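Local structure of putative flavoprotein (Bacteroides eggerthii, 4ICI) at residues A[73-78]-A[109-114]; A[39-44]-A[86-91]. The protein probably works as an electron-transfer or redox flavoprotein of the flavodoxin family, holding flavin mononucleotide in its pocket. One frame throughout, in Å; residues are numbered along the deposited sequence.

Contact 1: A[73-78]-A[109-114]; sequences KMRPAI and FIEGHS
Arg75 and Ile78 reach from a loop onto Phe109 and Glu111 near the end of helix 104-112, one of the helices that flank the parallel sheet of this flavodoxin-like fold. The tight part is apolar. Ile78 presses the tip of its longer branch on the helix backbone, with CD1 3.5 Å from Phe109 N and 3.9 Å from Phe109 CB. Phe109 is buried; its ring leads away, and its CE1 sits 3.5 Å above the His113 ring plane, over the centre. The side toward solvent is polar: a salt bridge from partly exposed Arg75 to exposed Glu111. Arg75 grips side-on: NE lies 2.9 Å from Glu111 OE1, and NH2 lies 2.9 Å from Glu111 OE2. The guanidinium and carboxylate planes are 58° apart. NE meets OE1 from above the carboxylate plane; NH2 meets OE2 on the syn side, 24° out of it. OE2 also hydrogen-bonds Tyr142 OH. A turn about CB-CG (chi2 -69°) folds the arginine chain, letting NH1 reach its own loop. A leucine here would probably leave the Glu111 carboxylate without its cationic mate. NH1 bonds Pro72 O and donates to Met74 O at 2.8 Å, from above the carbonyl plane.

Contact 2: A[39-44]-A[86-91]; sequences GGDLYP and GTYDVV
Asp41 and Tyr88 are the nearest backbone points of the two segments, yet their CA atoms are 9.5 Å apart, so only side chains bridge the gap. Asp41 opens the edge strand 41-44. Tyr88 stands just ahead of strand 90-96. In the parallel sheet strand 16-20 runs between these two strands, and Asp41 pairs with it through backbone bonds to Ile16 and Val18. The contact therefore spans strand 16-20, at the end of the sheet where the strands begin. In flavodoxins the flavin lies at the other end.

Both side chains point across the gap and meet at about a right angle. Tyr88 OH donates to Asp41 OD2 at 2.6 Å, a short bond. The acceptor uses its anti lone pair, the one facing away from OD1. OD2 sits at the edge of the tyrosine ring, in its plane, and lies 3.4 Å from Tyr88 CE1. The carboxylate is turned 85° from the ring. On the aspartate, CG lies anti to the carbonyl carbon (chi1 -71°), which carries the carboxylate out to the phenol.

Tyr88 is buried. Thr87 OG1 stands over one face, offset toward the rim. Lys15 makes a cation-pi contact with the ring, and Leu17 packs on the side chain.

The phenol oxygen has a second firm partner, Asn84 ND2, and a weak bond from Lys82 NZ. The hydroxyl donates a hydrogen bond to Asp41 and accepts one from the Asn84 amide. These bonds would tend to fix the hydroxyl's rotation. The short bond is consistent with an ionised carboxylate as acceptor, and the weak approach of Lys82 NZ to the phenol oxygen may make the hydroxyl a somewhat better donor.

How the contacts relate
The centres of contact 1 and contact 2 lie about 17 Å apart. Their segments alternate along the chain: 39-44, 73-78, 86-91, then 109-114. Strand 90-96 leads on to helix 104-112, which joins the second half of contact 2 to that of contact 1. Tyr43 of the edge strand ties the two together. Its CE2 packs 3.5 Å from Phe109 CE1, and its OH lies 3.7 Å from Ile78 CG2. Contact 1 thus fastens the loop after helix 64-70 to a helix flanking the sheet, while contact 2 spans strand 16-20 within it. Through Tyr43, edge strand, loop and helix pack as one unit of the same flavodoxin-like domain.

Contact 1: A[73-78]-A[109-114]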
loop_
_atom_site.group_PDB
_atom_site.type_symbol
_atom_site.label_atom_id
_atom_site.label_comp_id
_atom_site.label_asym_id
_atom_site.label_seq_id
_atom_site.Cartn_x
_atom_site.Cartn_y
_atom_site.Cartn_z
ATOM N N LYS A 73 5.458 -13.383 -9.586
ATOM C CA LYS A 73 4.137 -13.679 -10.118
ATOM C C LYS A 73 3.176 -14.162 -9.012
ATOM O O LYS A 73 1.984 -14.353 -9.267
ATOM C CB LYS A 73 4.224 -14.705 -11.262
ATOM C CG LYS A 73 4.800 -14.111 -12.542
ATOM C CD LYS A 73 4.930 -15.088 -13.666
ATOM C CE LYS A 73 3.568 -15.449 -14.175
ATOM N NZ LYS A 73 2.992 -14.276 -14.879
HETATM N N MSE A 74 3.676 -14.356 -7.791
HETATM C CA MSE A 74 2.803 -14.821 -6.730
HETATM C C MSE A 74 1.807 -13.719 -6.356
HETATM O O MSE A 74 2.125 -12.508 -6.354
HETATM C CB MSE A 74 3.580 -15.279 -5.519
HETATM C CG MSE A 74 2.688 -16.065 -4.573
HETATM SE SE MSE A 74 3.722 -16.701 -3.102
HETATM C CE MSE A 74 5.187 -17.429 -3.977
ATOM N N ARG A 75 0.575 -14.157 -6.069
ATOM C CA ARG A 75 -0.547 -13.285 -5.766
ATOM C C ARG A 75 -1.282 -13.782 -4.517
ATOM O O ARG A 75 -2.287 -14.484 -4.598
ATOM C CB ARG A 75 -1.497 -13.141 -6.957
ATOM C CG ARG A 75 -0.824 -12.517 -8.187
ATOM C CD ARG A 75 -0.492 -11.066 -7.976
ATOM N NE ARG A 75 0.091 -10.441 -9.161
ATOM C CZ ARG A 75 1.403 -10.348 -9.416
ATOM N NH1 ARG A 75 2.305 -10.829 -8.576
ATOM N NH2 ARG A 75 1.802 -9.719 -10.519
ATOM N N PRO A 76 -0.738 -13.419 -3.348
ATOM C CA PRO A 76 -1.377 -13.849 -2.104
ATOM C C PRO A 76 -2.833 -13.458 -2.083
ATOM O O PRO A 76 -3.190 -12.342 -2.430
ATOM C CB PRO A 76 -0.550 -13.126 -1.036
ATOM C CG PRO A 76 0.814 -12.936 -1.640
ATOM C CD PRO A 76 0.464 -12.595 -3.089
ATOM N N ALA A 77 -3.677 -14.400 -1.689
ATOM C CA ALA A 77 -5.113 -14.232 -1.774
ATOM C C ALA A 77 -5.622 -13.217 -0.748
ATOM O O ALA A 77 -5.133 -13.136 0.403
ATOM C CB ALA A 77 -5.803 -15.576 -1.567
ATOM N N ILE A 78 -6.596 -12.426 -1.187
ATOM C CA ILE A 78 -7.270 -11.417 -0.364
ATOM C C ILE A 78 -8.638 -11.974 0.062
ATOM O O ILE A 78 -9.361 -12.545 -0.758
ATOM C CB ILE A 78 -7.409 -10.070 -1.115
ATOM C CG1 ILE A 78 -6.027 -9.423 -1.318
ATOM C CG2 ILE A 78 -8.377 -9.111 -0.380
ATOM C CD1 ILE A 78 -6.005 -8.232 -2.324
ATOM N N PHE A 109 -4.110 -6.879 -4.875
ATOM C CA PHE A 109 -5.056 -5.796 -4.746
ATOM C C PHE A 109 -5.232 -5.007 -6.051
ATOM O O PHE A 109 -6.372 -4.807 -6.541
ATOM C CB PHE A 109 -4.642 -4.827 -3.626
ATOM C CG PHE A 109 -5.475 -3.580 -3.608
ATOM C CD1 PHE A 109 -6.794 -3.617 -3.191
ATOM C CD2 PHE A 109 -4.928 -2.347 -4.020
ATOM C CE1 PHE A 109 -7.573 -2.469 -3.208
ATOM C CE2 PHE A 109 -5.727 -1.225 -4.040
ATOM C CZ PHE A 109 -7.029 -1.293 -3.639
ATOM N N ILE A 110 -4.112 -4.571 -6.623
ATOM C CA ILE A 110 -4.149 -3.728 -7.827
ATOM C C ILE A 110 -4.807 -4.496 -8.979
ATOM O O ILE A 110 -5.606 -3.933 -9.723
ATOM C CB ILE A 110 -2.750 -3.239 -8.201
ATOM C CG1 ILE A 110 -2.259 -2.212 -7.177
ATOM C CG2 ILE A 110 -2.712 -2.633 -9.637
ATOM C CD1 ILE A 110 -0.773 -1.953 -7.253
ATOM N N GLU A 111 -4.464 -5.777 -9.121
ATOM C CA GLU A 111 -4.963 -6.555 -10.243
ATOM C C GLU A 111 -6.433 -6.969 -10.104
ATOM O O GLU A 111 -7.109 -7.323 -11.097
ATOM C CB GLU A 111 -4.048 -7.757 -10.484
ATOM C CG GLU A 111 -2.694 -7.337 -10.966
ATOM C CD GLU A 111 -1.688 -8.448 -11.097
ATOM O OE1 GLU A 111 -2.077 -9.647 -10.961
ATOM O OE2 GLU A 111 -0.507 -8.108 -11.350
ATOM N N GLY A 112 -6.956 -6.897 -8.895
ATOM C CA GLY A 112 -8.321 -7.298 -8.623
ATOM C C GLY A 112 -9.330 -6.166 -8.510
ATOM O O GLY A 112 -10.523 -6.419 -8.331
ATOM N N HIS A 113 -8.853 -4.918 -8.553
ATOM C CA HIS A 113 -9.706 -3.740 -8.447
ATOM C C HIS A 113 -9.442 -2.840 -9.659
ATOM O O HIS A 113 -8.291 -2.601 -9.980
ATOM C CB HIS A 113 -9.406 -2.994 -7.147
ATOM C CG HIS A 113 -9.795 -3.742 -5.902
ATOM N ND1 HIS A 113 -9.046 -4.772 -5.376
ATOM C CD2 HIS A 113 -10.853 -3.592 -5.067
ATOM C CE1 HIS A 113 -9.628 -5.226 -4.281
ATOM N NE2 HIS A 113 -10.730 -4.528 -4.070
ATOM N N SER A 114 -10.476 -2.328 -10.312
ATOM C CA SER A 114 -10.271 -1.389 -11.404
ATOM C C SER A 114 -9.869 -0.033 -10.834
ATOM O O SER A 114 -10.630 0.578 -10.083
ATOM C CB SER A 114 -11.508 -1.230 -12.271
ATOM O OG SER A 114 -11.207 -0.306 -13.322
#

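Contact 2: A[39-44]-A[86-91]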
loop_
_atom_site.group_PDB
_atom_site.type_symbol
_atom_site.label_atom_id
_atom_site.label_comp_id
_atom_site.label_asym_id
_atom_site.label_seq_id
_atom_site.Cartn_x
_atom_site.Cartn_y
_atom_site.Cartn_z
ATOM N N GLY A 39 -9.983 12.695 5.677
ATOM C CA GLY A 39 -11.368 12.260 5.724
ATOM C C GLY A 39 -11.666 11.122 4.784
ATOM O O GLY A 39 -12.766 11.050 4.229
ATOM N N GLY A 40 -10.684 10.230 4.616
ATOM C CA GLY A 40 -10.831 9.114 3.713
ATOM C C GLY A 40 -11.372 7.862 4.383
ATOM O O GLY A 40 -11.183 7.651 5.584
ATOM N N ASP A 41 -12.013 7.022 3.588
ATOM C CA ASP A 41 -12.403 5.690 4.033
ATOM C C ASP A 41 -11.152 4.841 4.077
ATOM O O ASP A 41 -10.281 5.032 3.252
ATOM C CB ASP A 41 -13.373 5.072 3.017
ATOM C CG ASP A 41 -14.754 5.728 3.015
ATOM O OD1 ASP A 41 -15.115 6.392 4.007
ATOM O OD2 ASP A 41 -15.498 5.553 2.016
ATOM N N LEU A 42 -11.076 3.898 5.016
ATOM C CA LEU A 42 -9.985 2.936 5.058
ATOM C C LEU A 42 -10.465 1.553 4.639
ATOM O O LEU A 42 -11.568 1.146 5.022
ATOM C CB LEU A 42 -9.352 2.841 6.448
ATOM C CG LEU A 42 -8.077 3.657 6.660
ATOM C CD1 LEU A 42 -8.393 5.097 6.521
ATOM C CD2 LEU A 42 -7.443 3.348 8.054
ATOM N N TYR A 43 -9.620 0.853 3.873
ATOM C CA TYR A 43 -9.856 -0.507 3.434
ATOM C C TYR A 43 -8.620 -1.344 3.802
ATOM O O TYR A 43 -7.580 -1.278 3.136
ATOM C CB TYR A 43 -10.123 -0.561 1.931
ATOM C CG TYR A 43 -10.071 -1.961 1.317
ATOM C CD1 TYR A 43 -10.948 -2.960 1.712
ATOM C CD2 TYR A 43 -9.166 -2.252 0.327
ATOM C CE1 TYR A 43 -10.885 -4.239 1.144
ATOM C CE2 TYR A 43 -9.107 -3.524 -0.239
ATOM C CZ TYR A 43 -9.957 -4.494 0.176
ATOM O OH TYR A 43 -9.881 -5.753 -0.426
ATOM N N PRO A 44 -8.722 -2.133 4.892
ATOM C CA PRO A 44 -7.671 -3.070 5.186
ATOM C C PRO A 44 -7.672 -4.204 4.141
ATOM O O PRO A 44 -8.696 -4.868 3.900
ATOM C CB PRO A 44 -8.027 -3.588 6.577
ATOM C CG PRO A 44 -9.039 -2.582 7.147
ATOM C CD PRO A 44 -9.780 -2.130 5.921
ATOM N N GLY A 86 -15.355 1.534 -7.341
ATOM C CA GLY A 86 -15.688 2.423 -8.451
ATOM C C GLY A 86 -15.987 3.862 -8.067
ATOM O O GLY A 86 -15.769 4.768 -8.871
ATOM N N THR A 87 -16.453 4.077 -6.839
ATOM C CA THR A 87 -16.875 5.404 -6.369
ATOM C C THR A 87 -15.709 6.360 -6.036
ATOM O O THR A 87 -15.907 7.579 -5.899
ATOM C CB THR A 87 -17.777 5.300 -5.128
ATOM O OG1 THR A 87 -17.047 4.858 -3.975
ATOM C CG2 THR A 87 -18.959 4.369 -5.399
ATOM N N TYR A 88 -14.495 5.822 -5.900
ATOM C CA TYR A 88 -13.380 6.633 -5.407
ATOM C C TYR A 88 -12.636 7.317 -6.536
ATOM O O TYR A 88 -12.423 6.742 -7.591
ATOM C CB TYR A 88 -12.417 5.802 -4.548
ATOM C CG TYR A 88 -13.080 5.267 -3.302
ATOM C CD1 TYR A 88 -13.238 6.062 -2.178
ATOM C CD2 TYR A 88 -13.573 3.962 -3.256
ATOM C CE1 TYR A 88 -13.886 5.576 -1.029
ATOM C CE2 TYR A 88 -14.218 3.480 -2.130
ATOM C CZ TYR A 88 -14.378 4.284 -1.014
ATOM O OH TYR A 88 -15.016 3.787 0.117
ATOM N N ASP A 89 -12.217 8.550 -6.264
ATOM C CA ASP A 89 -11.393 9.329 -7.179
ATOM C C ASP A 89 -9.902 9.138 -6.924
ATOM O O ASP A 89 -9.099 9.221 -7.846
ATOM C CB ASP A 89 -11.702 10.818 -7.037
ATOM C CG ASP A 89 -13.146 11.146 -7.295
ATOM O OD1 ASP A 89 -13.571 10.903 -8.437
ATOM O OD2 ASP A 89 -13.859 11.599 -6.353
ATOM N N VAL A 90 -9.531 8.944 -5.661
ATOM C CA VAL A 90 -8.132 8.833 -5.241
ATOM C C VAL A 90 -8.039 7.576 -4.377
ATOM O O VAL A 90 -8.875 7.368 -3.471
ATOM C CB VAL A 90 -7.728 10.042 -4.402
ATOM C CG1 VAL A 90 -6.320 9.912 -3.866
ATOM C CG2 VAL A 90 -7.930 11.364 -5.200
ATOM N N VAL A 91 -7.032 6.752 -4.646
ATOM C CA VAL A 91 -6.780 5.554 -3.854
ATOM C C VAL A 91 -5.319 5.585 -3.405
ATOM O O VAL A 91 -4.368 5.543 -4.221
ATOM C CB VAL A 91 -7.090 4.269 -4.637
ATOM C CG1 VAL A 91 -6.736 3.011 -3.799
ATOM C CG2 VAL A 91 -8.551 4.223 -5.082
#